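Local coordinates for ribokinase, putative (Burkholderia thailandensis, PDB 3B1N), which binds nucleosides such as inosine and the analogue mizoribine beside a separate ADP site, and probably phosphorylates them as a member of the pfkB kinase family, at residues Y11-T16 against M42-G47; R65-L70 against R89-V94; V73-Y78 against T98-A103. All blocks are in the same frame, centred on the assembly; numbering follows the deposited sequence.

Contact 1: Y11-T16 against M42-G47; sequences YDNIMT and MRREFG. With MZR (5-hydroxy-1-(beta-D-ribofuranosyl)-1H-imidazole-4-carboxamide), chain F.
Y11 and D12 run antiparallel to F46 and E45, and the two short strand axes come within 4.6 Å at 121°, which puts the strands at a marked twist. D12 and E45 form the hydrogen-bonded pair: D12 N donates to E45 O at 2.8 Å, nearly straight, and E45 N returns a bond to D12 O at 2.9 Å. Y11 and F46 make the neighbouring non-hydrogen-bonded pair. Their side chains run alongside each other in the same direction, F46 CE1 reaching the edge of the Y11 ring, near its plane, at Y11 CE1 (3.9 Å). Y11 CD2 lies over one face of the R44 guanidinium, in one of its two modelled conformers, toward the rim and 3.4 Å from R44 NH2, with planes 25° apart. R44 NH2 forms a salt bridge with D74 and NH1 probably bonds to Q102 OE1, though that pair is modelled doubtfully close, while Y11 OH bonds to D74 O. This is the edge of the four-stranded sheet that serves as the lid in ribokinase-type folds: 45-47 is outermost, and 101-107 flanks 10-16 on the other side. On the sheet face carrying D12 and E45, the D12 carboxylate grips the ribose of mizoribine with both oxygens: O2' donates to D12 OD1 at 2.7 Å and O3' to D12 OD2 at 2.5 Å. Its CG stands anti to the carbonyl carbon (chi1 -69°), which directs the acid to the sugar. G47 CA closes in on D12 OD2 at 3.5 Å. Farther along, where strand pairing ends, a water links I14 N to R43 O.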
loop_
_atom_site.group_PDB
_atom_site.type_symbol
_atom_site.label_atom_id
_atom_site.label_comp_id
_atom_site.label_asym_id
_atom_site.label_seq_id
_atom_site.Cartn_x
_atom_site.Cartn_y
_atom_site.Cartn_z
ATOM N N TYR B 11 -4.547 -14.209 4.356
ATOM C CA TYR B 11 -5.524 -13.237 4.828
ATOM C C TYR B 11 -5.160 -11.876 4.266
ATOM O O TYR B 11 -4.009 -11.453 4.352
ATOM C CB TYR B 11 -5.453 -13.191 6.369
ATOM C CG TYR B 11 -5.961 -14.456 7.000
ATOM C CD1 TYR B 11 -7.285 -14.861 6.840
ATOM C CD2 TYR B 11 -5.102 -15.299 7.696
ATOM C CE1 TYR B 11 -7.752 -16.029 7.424
ATOM C CE2 TYR B 11 -5.550 -16.489 8.278
ATOM C CZ TYR B 11 -6.879 -16.843 8.144
ATOM O OH TYR B 11 -7.364 -17.991 8.727
ATOM N N ASP B 12 -6.170 -11.218 3.698
ATOM C CA ASP B 12 -5.979 -9.949 3.013
ATOM C C ASP B 12 -6.486 -8.773 3.831
ATOM O O ASP B 12 -7.599 -8.836 4.352
ATOM C CB ASP B 12 -6.720 -9.935 1.665
ATOM C CG ASP B 12 -6.121 -10.859 0.646
ATOM O OD1 ASP B 12 -4.990 -11.333 0.794
ATOM O OD2 ASP B 12 -6.786 -11.028 -0.382
ATOM N N ASN B 13 -5.685 -7.712 3.914
ATOM C CA ASN B 13 -6.165 -6.420 4.461
ATOM C C ASN B 13 -6.136 -5.469 3.305
ATOM O O ASN B 13 -5.063 -5.146 2.811
ATOM C CB ASN B 13 -5.283 -5.974 5.630
ATOM C CG ASN B 13 -5.601 -6.794 6.910
ATOM O OD1 ASN B 13 -4.846 -7.646 7.308
ATOM N ND2 ASN B 13 -6.777 -6.555 7.494
ATOM N N ILE B 14 -7.341 -5.129 2.838
ATOM C CA ILE B 14 -7.487 -4.365 1.603
ATOM C C ILE B 14 -7.871 -2.919 1.926
ATOM O O ILE B 14 -8.891 -2.643 2.611
ATOM C CB ILE B 14 -8.534 -4.999 0.718
ATOM C CG1 ILE B 14 -8.058 -6.417 0.315
ATOM C CG2 ILE B 14 -8.743 -4.128 -0.560
ATOM C CD1 ILE B 14 -9.181 -7.302 -0.177
ATOM N N MET B 15 -7.053 -2.031 1.384
ATOM C CA MET B 15 -7.244 -0.606 1.597
ATOM C C MET B 15 -7.537 -0.005 0.244
ATOM O O MET B 15 -6.652 0.060 -0.625
ATOM C CB MET B 15 -5.956 -0.067 2.191
ATOM C CG MET B 15 -5.771 -0.537 3.674
ATOM S SD MET B 15 -4.048 -0.588 4.162
ATOM C CE MET B 15 -3.536 -2.181 3.439
ATOM N N THR B 16 -8.798 0.394 0.082
ATOM C CA THR B 16 -9.351 0.845 -1.189
ATOM C C THR B 16 -9.245 2.358 -1.319
ATOM O O THR B 16 -9.949 3.083 -0.601
ATOM C CB THR B 16 -10.877 0.538 -1.303
ATOM O OG1 THR B 16 -11.122 -0.852 -1.090
ATOM C CG2 THR B 16 -11.368 0.877 -2.702
ATOM N N MET B 42 -9.819 -2.341 10.537
ATOM C CA MET B 42 -9.141 -3.460 9.884
ATOM C C MET B 42 -10.006 -4.708 9.970
ATOM O O MET B 42 -10.499 -5.076 11.056
ATOM C CB MET B 42 -7.781 -3.740 10.539
ATOM C CG MET B 42 -6.560 -3.255 9.752
ATOM S SD MET B 42 -5.117 -4.362 9.838
ATOM C CE MET B 42 -5.162 -4.886 11.553
ATOM N N ARG B 43 -10.190 -5.363 8.833
ATOM C CA ARG B 43 -10.926 -6.609 8.788
ATOM C C ARG B 43 -10.197 -7.548 7.850
ATOM O O ARG B 43 -9.928 -7.192 6.698
ATOM C CB ARG B 43 -12.320 -6.369 8.238
ATOM C CG ARG B 43 -13.415 -6.830 9.139
ATOM C CD ARG B 43 -14.682 -5.960 8.960
ATOM N NE ARG B 43 -14.901 -5.483 7.586
ATOM C CZ ARG B 43 -15.194 -6.256 6.540
ATOM N NH1 ARG B 43 -15.270 -7.576 6.678
ATOM N NH2 ARG B 43 -15.384 -5.709 5.347
ATOM N N ARG B 44 -9.847 -8.719 8.349
ATOM C CA ARG B 44 -9.171 -9.644 7.450
ATOM C C ARG B 44 -10.156 -10.435 6.601
ATOM O O ARG B 44 -11.186 -10.939 7.048
ATOM C CB ARG B 44 -8.113 -10.496 8.163
ATOM C CG ARG B 44 -7.005 -9.657 8.792
ATOM C CD ARG B 44 -5.722 -10.447 8.946
ATOM N NE ARG B 44 -5.883 -11.690 9.698
ATOM C CZ ARG B 44 -4.882 -12.536 9.939
ATOM N NH1 ARG B 44 -3.655 -12.267 9.478
ATOM N NH2 ARG B 44 -5.117 -13.657 10.628
ATOM N N GLU B 45 -9.829 -10.482 5.327
ATOM C CA GLU B 45 -10.682 -11.132 4.343
ATOM C C GLU B 45 -9.949 -12.396 3.925
ATOM O O GLU B 45 -8.707 -12.482 3.926
ATOM C CB GLU B 45 -10.849 -10.269 3.105
ATOM C CG GLU B 45 -11.490 -8.898 3.254
ATOM C CD GLU B 45 -12.976 -8.919 3.424
ATOM O OE1 GLU B 45 -13.566 -10.016 3.596
ATOM O OE2 GLU B 45 -13.548 -7.795 3.379
ATOM N N PHE B 46 -10.720 -13.390 3.527
ATOM C CA PHE B 46 -10.120 -14.596 3.002
ATOM C C PHE B 46 -9.582 -14.387 1.592
ATOM O O PHE B 46 -10.329 -13.928 0.707
ATOM C CB PHE B 46 -11.184 -15.731 3.009
ATOM C CG PHE B 46 -11.662 -16.075 4.390
ATOM C CD1 PHE B 46 -10.883 -16.833 5.234
ATOM C CD2 PHE B 46 -12.884 -15.566 4.849
ATOM C CE1 PHE B 46 -11.336 -17.163 6.518
ATOM C CE2 PHE B 46 -13.334 -15.872 6.152
ATOM C CZ PHE B 46 -12.565 -16.657 6.972
ATOM N N GLY B 47 -8.298 -14.749 1.391
ATOM C CA GLY B 47 -7.609 -14.407 0.167
ATOM C C GLY B 47 -6.524 -15.400 -0.148
ATOM O O GLY B 47 -6.617 -16.570 0.226
HETATM N N1 MZR F . 2.572 -14.075 -3.646
HETATM O O3 MZR F . -0.195 -14.349 -3.402
HETATM C C4 MZR F . -0.082 -12.942 -3.382
HETATM C C5 MZR F . 1.149 -12.191 -3.483
HETATM C C6 MZR F . 2.495 -12.756 -3.597
HETATM O O6 MZR F . 3.432 -11.929 -3.627
HETATM N N7 MZR F . 0.728 -10.898 -3.417
HETATM C C8 MZR F . -0.620 -10.887 -3.298
HETATM N N9 MZR F . -1.138 -12.149 -3.273
HETATM C "C1'" MZR F . -2.561 -12.523 -3.206
HETATM C "C2'" MZR F . -3.420 -11.832 -2.161
HETATM O "O2'" MZR F . -3.414 -12.676 -1.015
HETATM C "C3'" MZR F . -4.775 -11.678 -2.897
HETATM O "O3'" MZR F . -5.896 -12.350 -2.317
HETATM C "C4'" MZR F . -4.514 -12.186 -4.291
HETATM O "O4'" MZR F . -3.111 -12.062 -4.435
HETATM C "C5'" MZR F . -5.230 -11.350 -5.325
HETATM O "O5'" MZR F . -4.933 -11.951 -6.613
HETATM O O HOH W 1 -8.957 -4.107 6.379
HETATM O O HOH W 2 -9.671 -5.952 4.315
#

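Contact 2: R65-L70 against R89-V94; sequences RMMGTL and REYVRV
Y91 lies against three consecutive residues of 65-70. The methyl of M67 folds back to the ring, CE to Y91 CD1 at 3.7 Å, since the M67 chain is extended to its sulfur and then bends (chi3 -87°). R65 CB comes in at the ring edge, near its plane, 3.9 Å from Y91 CD2, and M66 O sits close to Y91 CB. The neighbouring E90 places its CG over the centre of one ring face, and its extended chain carries E90 OE2 to R65 NH1 in a salt bridge of 3.0 Å, guanidinium and carboxylate planes 32° apart. R65 has a second acid in D63, and the phenol of Y91 is hydrogen-bonded to K134 N. On the opposite sheet face, V92 presents both methyls: CG1 meets L70 CD1 at 3.7 Å, while CG2 faces M66 CB at 4.0 Å. Behind these side chains stands a parallel pairing whose segment axes differ by only 16°. R93 N bonds to G68 O at 3.0 Å, then L70 N to R93 O at 2.9 Å. G68 N to Y91 O is longer and more bent. Just before the pairing settles, the chain makes a type I turn from R89 to V92, and a water bridges Y91 N and M66 O. The two strands are the ends of a beta-alpha-beta unit at one side of the nine-stranded, Rossmann-like sheet: 88-95 is outermost, strand 3-6 flanks 64-71 on its other side, its L4 and C6 touching M67, and the connecting helix 76-85 packs L79 on L70 and M82 on V92.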
loop_
_atom_site.group_PDB
_atom_site.type_symbol
_atom_site.label_atom_id
_atom_site.label_comp_id
_atom_site.label_asym_id
_atom_site.label_seq_id
_atom_site.Cartn_x
_atom_site.Cartn_y
_atom_site.Cartn_z
ATOM N N ARG B 65 -9.285 -28.426 -5.713
ATOM C CA ARG B 65 -8.413 -28.944 -4.659
ATOM C C ARG B 65 -7.269 -27.955 -4.430
ATOM O O ARG B 65 -6.297 -27.955 -5.186
ATOM C CB ARG B 65 -7.841 -30.342 -5.027
ATOM C CG ARG B 65 -8.929 -31.363 -5.478
ATOM C CD ARG B 65 -9.773 -31.822 -4.330
ATOM N NE ARG B 65 -10.804 -32.768 -4.825
ATOM C CZ ARG B 65 -10.615 -34.069 -5.052
ATOM N NH1 ARG B 65 -9.456 -34.670 -4.794
ATOM N NH2 ARG B 65 -11.623 -34.795 -5.536
ATOM N N MET B 66 -7.416 -27.112 -3.401
ATOM C CA MET B 66 -6.347 -26.135 -3.069
ATOM C C MET B 66 -5.108 -26.851 -2.561
ATOM O O MET B 66 -5.240 -27.741 -1.713
ATOM C CB MET B 66 -6.809 -25.184 -1.978
ATOM C CG MET B 66 -7.997 -24.303 -2.402
ATOM S SD MET B 66 -8.790 -23.416 -1.020
ATOM C CE MET B 66 -7.381 -22.772 -0.263
ATOM N N MET B 67 -3.959 -26.427 -3.089
ATOM C CA MET B 67 -2.674 -26.918 -2.591
ATOM C C MET B 67 -1.880 -25.713 -2.151
ATOM O O MET B 67 -1.505 -24.872 -2.985
ATOM C CB MET B 67 -1.938 -27.668 -3.678
ATOM C CG MET B 67 -0.545 -28.161 -3.183
ATOM S SD MET B 67 0.302 -29.290 -4.340
ATOM C CE MET B 67 -0.396 -30.851 -3.793
ATOM N N GLY B 68 -1.653 -25.647 -0.855
ATOM C CA GLY B 68 -0.922 -24.500 -0.278
ATOM C C GLY B 68 -0.673 -24.735 1.183
ATOM O O GLY B 68 -1.166 -25.731 1.775
ATOM N N THR B 69 0.074 -23.810 1.798
ATOM C CA THR B 69 0.380 -23.908 3.215
ATOM C C THR B 69 -0.237 -22.759 4.019
ATOM O O THR B 69 -0.247 -21.603 3.544
ATOM C CB THR B 69 1.937 -23.907 3.423
ATOM O OG1 THR B 69 2.518 -22.900 2.586
ATOM C CG2 THR B 69 2.514 -25.240 2.973
ATOM N N LEU B 70 -0.762 -23.108 5.194
ATOM C CA LEU B 70 -1.294 -22.180 6.215
ATOM C C LEU B 70 -0.478 -22.311 7.507
ATOM O O LEU B 70 0.298 -23.277 7.665
ATOM C CB LEU B 70 -2.762 -22.476 6.552
ATOM C CG LEU B 70 -3.735 -21.999 5.466
ATOM C CD1 LEU B 70 -5.111 -22.661 5.805
ATOM C CD2 LEU B 70 -3.819 -20.473 5.482
ATOM N N ARG B 89 -9.763 -30.045 2.014
ATOM C CA ARG B 89 -8.511 -29.647 2.680
ATOM C C ARG B 89 -7.394 -30.645 2.439
ATOM O O ARG B 89 -6.340 -30.567 3.099
ATOM C CB ARG B 89 -8.725 -29.389 4.173
ATOM C CG ARG B 89 -9.684 -28.188 4.411
ATOM C CD ARG B 89 -9.920 -27.804 5.887
ATOM N NE ARG B 89 -10.536 -28.841 6.702
ATOM C CZ ARG B 89 -9.886 -29.642 7.553
ATOM N NH1 ARG B 89 -8.561 -29.580 7.712
ATOM N NH2 ARG B 89 -10.573 -30.539 8.246
ATOM N N GLU B 90 -7.596 -31.546 1.464
ATOM C CA GLU B 90 -6.681 -32.679 1.188
ATOM C C GLU B 90 -5.219 -32.185 1.077
ATOM O O GLU B 90 -4.308 -32.756 1.728
ATOM C CB GLU B 90 -7.121 -33.376 -0.123
ATOM C CG GLU B 90 -6.212 -34.516 -0.538
ATOM C CD GLU B 90 -6.744 -35.295 -1.744
ATOM O OE1 GLU B 90 -6.123 -36.319 -2.093
ATOM O OE2 GLU B 90 -7.743 -34.871 -2.378
ATOM N N TYR B 91 -5.007 -31.113 0.312
ATOM C CA TYR B 91 -3.634 -30.629 -0.008
ATOM C C TYR B 91 -3.309 -29.294 0.667
ATOM O O TYR B 91 -2.368 -28.609 0.242
ATOM C CB TYR B 91 -3.446 -30.514 -1.528
ATOM C CG TYR B 91 -3.723 -31.809 -2.265
ATOM C CD1 TYR B 91 -2.894 -32.904 -2.062
ATOM C CD2 TYR B 91 -4.801 -31.921 -3.141
ATOM C CE1 TYR B 91 -3.139 -34.124 -2.711
ATOM C CE2 TYR B 91 -5.054 -33.135 -3.824
ATOM C CZ TYR B 91 -4.218 -34.224 -3.582
ATOM O OH TYR B 91 -4.448 -35.414 -4.265
ATOM N N VAL B 92 -4.099 -28.944 1.692
ATOM C CA VAL B 92 -3.843 -27.729 2.512
ATOM C C VAL B 92 -3.028 -28.193 3.739
ATOM O O VAL B 92 -3.569 -28.870 4.639
ATOM C CB VAL B 92 -5.150 -27.015 2.921
ATOM C CG1 VAL B 92 -4.851 -25.806 3.836
ATOM C CG2 VAL B 92 -5.875 -26.550 1.678
ATOM N N ARG B 93 -1.750 -27.829 3.803
ATOM C CA ARG B 93 -0.890 -28.262 4.911
ATOM C C ARG B 93 -0.782 -27.135 5.925
ATOM O O ARG B 93 -0.559 -25.992 5.542
ATOM C CB ARG B 93 0.487 -28.708 4.411
ATOM C CG ARG B 93 1.441 -29.008 5.555
ATOM C CD ARG B 93 2.230 -30.274 5.408
ATOM N NE ARG B 93 3.360 -30.293 6.339
ATOM C CZ ARG B 93 4.510 -30.899 6.057
ATOM N NH1 ARG B 93 5.527 -30.889 6.932
ATOM N NH2 ARG B 93 4.612 -31.517 4.882
ATOM N N VAL B 94 -0.973 -27.462 7.179
ATOM C CA VAL B 94 -0.913 -26.482 8.262
ATOM C C VAL B 94 0.400 -26.616 9.043
ATOM O O VAL B 94 0.678 -27.683 9.604
ATOM C CB VAL B 94 -2.093 -26.661 9.204
ATOM C CG1 VAL B 94 -2.005 -25.653 10.359
ATOM C CG2 VAL B 94 -3.399 -26.437 8.429
HETATM O O HOH W 3 -7.054 -29.646 -1.077
#

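Contact 3: V73-Y78 against T98-A103; sequences VDAQPY and TYSAQA
The Y99 ring takes V73 CG1 over one face, 3.9 Å from the ring centroid and 27° off its normal, a CH-pi contact displaced toward the rim where CE1 is the closest atom. At the ring edge, near its plane, stands D74 OD2, 3.7 Å from Y99 CD1, and the carboxylate plane is almost perpendicular to the ring (88°). These residues join the two parts of the ribokinase-type fold: 73-78 leads from strand 64-71 of the large sheet into helix 76-85, whereas 98-103 leads into strand 101-107 of the small lid sheet. Main-chain pairing contributes a single bond, V73 N to T98 O at 3.0 Å, and V73 CG2 packs beside that same carbonyl. The chemistry centres on D74 and S100. With D74 CG placed between its own backbone N and carbonyl carbon (chi1 57°), the acid reaches over to the other segment, and D74 OD1 is gripped twice. S100 N approaches at 2.9 Å on the syn lone pair, and S100 OG donates at 2.8 Å from above the carboxylate plane. Two donors on one oxygen fix the rotation of the carboxylate and would be expected to favour its charged form. S100 OG is itself occupied as an acceptor by G71 N, so the serine links the aspartate to the end of strand 64-71. A water donates to both D74 OD2 and S100 O, its oxygen 2.7 Å from S100 O.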
loop_
_atom_site.group_PDB
_atom_site.type_symbol
_atom_site.label_atom_id
_atom_site.label_comp_id
_atom_site.label_asym_id
_atom_site.label_seq_id
_atom_site.Cartn_x
_atom_site.Cartn_y
_atom_site.Cartn_z
ATOM N N VAL B 73 -1.143 -20.907 13.860
ATOM C CA VAL B 73 -1.561 -19.909 14.811
ATOM C C VAL B 73 -2.896 -19.331 14.416
ATOM O O VAL B 73 -3.715 -19.025 15.283
ATOM C CB VAL B 73 -0.507 -18.771 14.957
ATOM C CG1 VAL B 73 -1.022 -17.597 15.889
ATOM C CG2 VAL B 73 0.773 -19.330 15.488
ATOM N N ASP B 74 -3.110 -19.122 13.103
ATOM C CA ASP B 74 -4.341 -18.443 12.688
ATOM C C ASP B 74 -5.010 -19.111 11.500
ATOM O O ASP B 74 -5.872 -18.516 10.900
ATOM C CB ASP B 74 -4.071 -16.963 12.436
ATOM C CG ASP B 74 -3.009 -16.737 11.410
ATOM O OD1 ASP B 74 -2.489 -17.728 10.845
ATOM O OD2 ASP B 74 -2.687 -15.533 11.181
ATOM N N ALA B 75 -4.679 -20.379 11.259
ATOM C CA ALA B 75 -5.309 -21.135 10.146
ATOM C C ALA B 75 -6.787 -21.449 10.370
ATOM O O ALA B 75 -7.511 -21.621 9.363
ATOM C CB ALA B 75 -4.592 -22.407 9.882
ATOM N N GLN B 76 -7.244 -21.561 11.611
ATOM C CA GLN B 76 -8.567 -22.193 11.838
ATOM C C GLN B 76 -9.749 -21.539 11.124
ATOM O O GLN B 76 -10.571 -22.289 10.549
ATOM C CB GLN B 76 -8.869 -22.329 13.350
ATOM C CG GLN B 76 -9.930 -23.453 13.653
ATOM C CD GLN B 76 -9.431 -24.838 13.251
ATOM O OE1 GLN B 76 -8.367 -25.276 13.736
ATOM N NE2 GLN B 76 -10.178 -25.549 12.405
ATOM N N PRO B 77 -9.824 -20.205 11.093
ATOM C CA PRO B 77 -10.972 -19.630 10.364
ATOM C C PRO B 77 -11.006 -20.038 8.903
ATOM O O PRO B 77 -12.098 -20.243 8.330
ATOM C CB PRO B 77 -10.781 -18.114 10.530
ATOM C CG PRO B 77 -10.110 -18.042 11.910
ATOM C CD PRO B 77 -9.112 -19.177 11.886
ATOM N N TYR B 78 -9.852 -20.137 8.265
ATOM C CA TYR B 78 -9.803 -20.556 6.862
ATOM C C TYR B 78 -10.150 -22.024 6.711
ATOM O O TYR B 78 -10.879 -22.357 5.769
ATOM C CB TYR B 78 -8.417 -20.241 6.238
ATOM C CG TYR B 78 -8.498 -19.633 4.843
ATOM C CD1 TYR B 78 -7.695 -18.534 4.480
ATOM C CD2 TYR B 78 -9.271 -20.228 3.847
ATOM C CE1 TYR B 78 -7.739 -17.992 3.206
ATOM C CE2 TYR B 78 -9.325 -19.692 2.571
ATOM C CZ TYR B 78 -8.549 -18.568 2.254
ATOM O OH TYR B 78 -8.608 -18.069 0.980
ATOM N N THR B 98 3.242 -21.254 13.454
ATOM C CA THR B 98 3.557 -20.361 12.319
ATOM C C THR B 98 2.310 -19.530 12.004
ATOM O O THR B 98 1.185 -20.028 12.197
ATOM C CB THR B 98 3.960 -21.214 11.069
ATOM O OG1 THR B 98 5.118 -21.974 11.388
ATOM C CG2 THR B 98 4.305 -20.380 9.857
ATOM N N TYR B 99 2.518 -18.311 11.512
ATOM C CA TYR B 99 1.389 -17.486 11.057
ATOM C C TYR B 99 1.125 -17.763 9.584
ATOM O O TYR B 99 2.061 -18.011 8.824
ATOM C CB TYR B 99 1.644 -15.989 11.272
ATOM C CG TYR B 99 1.551 -15.582 12.738
ATOM C CD1 TYR B 99 0.379 -15.008 13.234
ATOM C CD2 TYR B 99 2.637 -15.761 13.601
ATOM C CE1 TYR B 99 0.306 -14.596 14.589
ATOM C CE2 TYR B 99 2.547 -15.384 14.942
ATOM C CZ TYR B 99 1.384 -14.818 15.401
ATOM O OH TYR B 99 1.294 -14.434 16.709
ATOM N N SER B 100 -0.153 -17.675 9.177
ATOM C CA SER B 100 -0.465 -17.711 7.761
ATOM C C SER B 100 0.004 -16.450 7.056
ATOM O O SER B 100 0.166 -15.388 7.684
ATOM C CB SER B 100 -1.982 -17.878 7.571
ATOM O OG SER B 100 -2.444 -18.978 8.331
ATOM N N ALA B 101 0.149 -16.566 5.734
ATOM C CA ALA B 101 0.429 -15.401 4.868
ATOM C C ALA B 101 -0.563 -14.277 5.091
ATOM O O ALA B 101 -1.744 -14.501 5.296
ATOM C CB ALA B 101 0.419 -15.810 3.387
ATOM N N GLN B 102 -0.066 -13.037 5.015
ATOM C CA GLN B 102 -0.891 -11.849 5.195
ATOM C C GLN B 102 -0.513 -10.833 4.127
ATOM O O GLN B 102 0.654 -10.522 3.939
ATOM C CB GLN B 102 -0.692 -11.274 6.624
ATOM C CG GLN B 102 -1.241 -9.888 6.774
ATOM C CD GLN B 102 -2.726 -9.873 7.009
ATOM O OE1 GLN B 102 -3.218 -10.443 8.001
ATOM N NE2 GLN B 102 -3.462 -9.168 6.128
ATOM N N ALA B 103 -1.511 -10.363 3.394
ATOM C CA ALA B 103 -1.261 -9.347 2.355
ATOM C C ALA B 103 -1.884 -8.050 2.783
ATOM O O ALA B 103 -3.030 -8.012 3.215
ATOM C CB ALA B 103 -1.911 -9.800 1.019
HETATM O O HOH W 4 -1.217 -14.151 9.674
#

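Contact 2 belongs to the edge of the large sheet and contact 1 to that of the lid sheet; contact 3 joins the two. Contacts 1 and 3 share the lid through neighbouring strands 10-16 and 101-107; contacts 2 and 3 meet where L70 touches A75, Y78 and S100. In contact 1, Y11, D12 and G47 are buried and M42 to R44 exposed; in contact 2, 66-70 is buried, E90 and R93 exposed; in contact 3, A75 and S100 are buried, V73 and Y99 exposed. Contact 2 depends on parallel backbone bonds and apolar side chains, contact 3 on polar aspartate-serine bonds with V73 over the Y99 ring, and contact 1 alone hydrogen-bonds the nucleoside through a side chain.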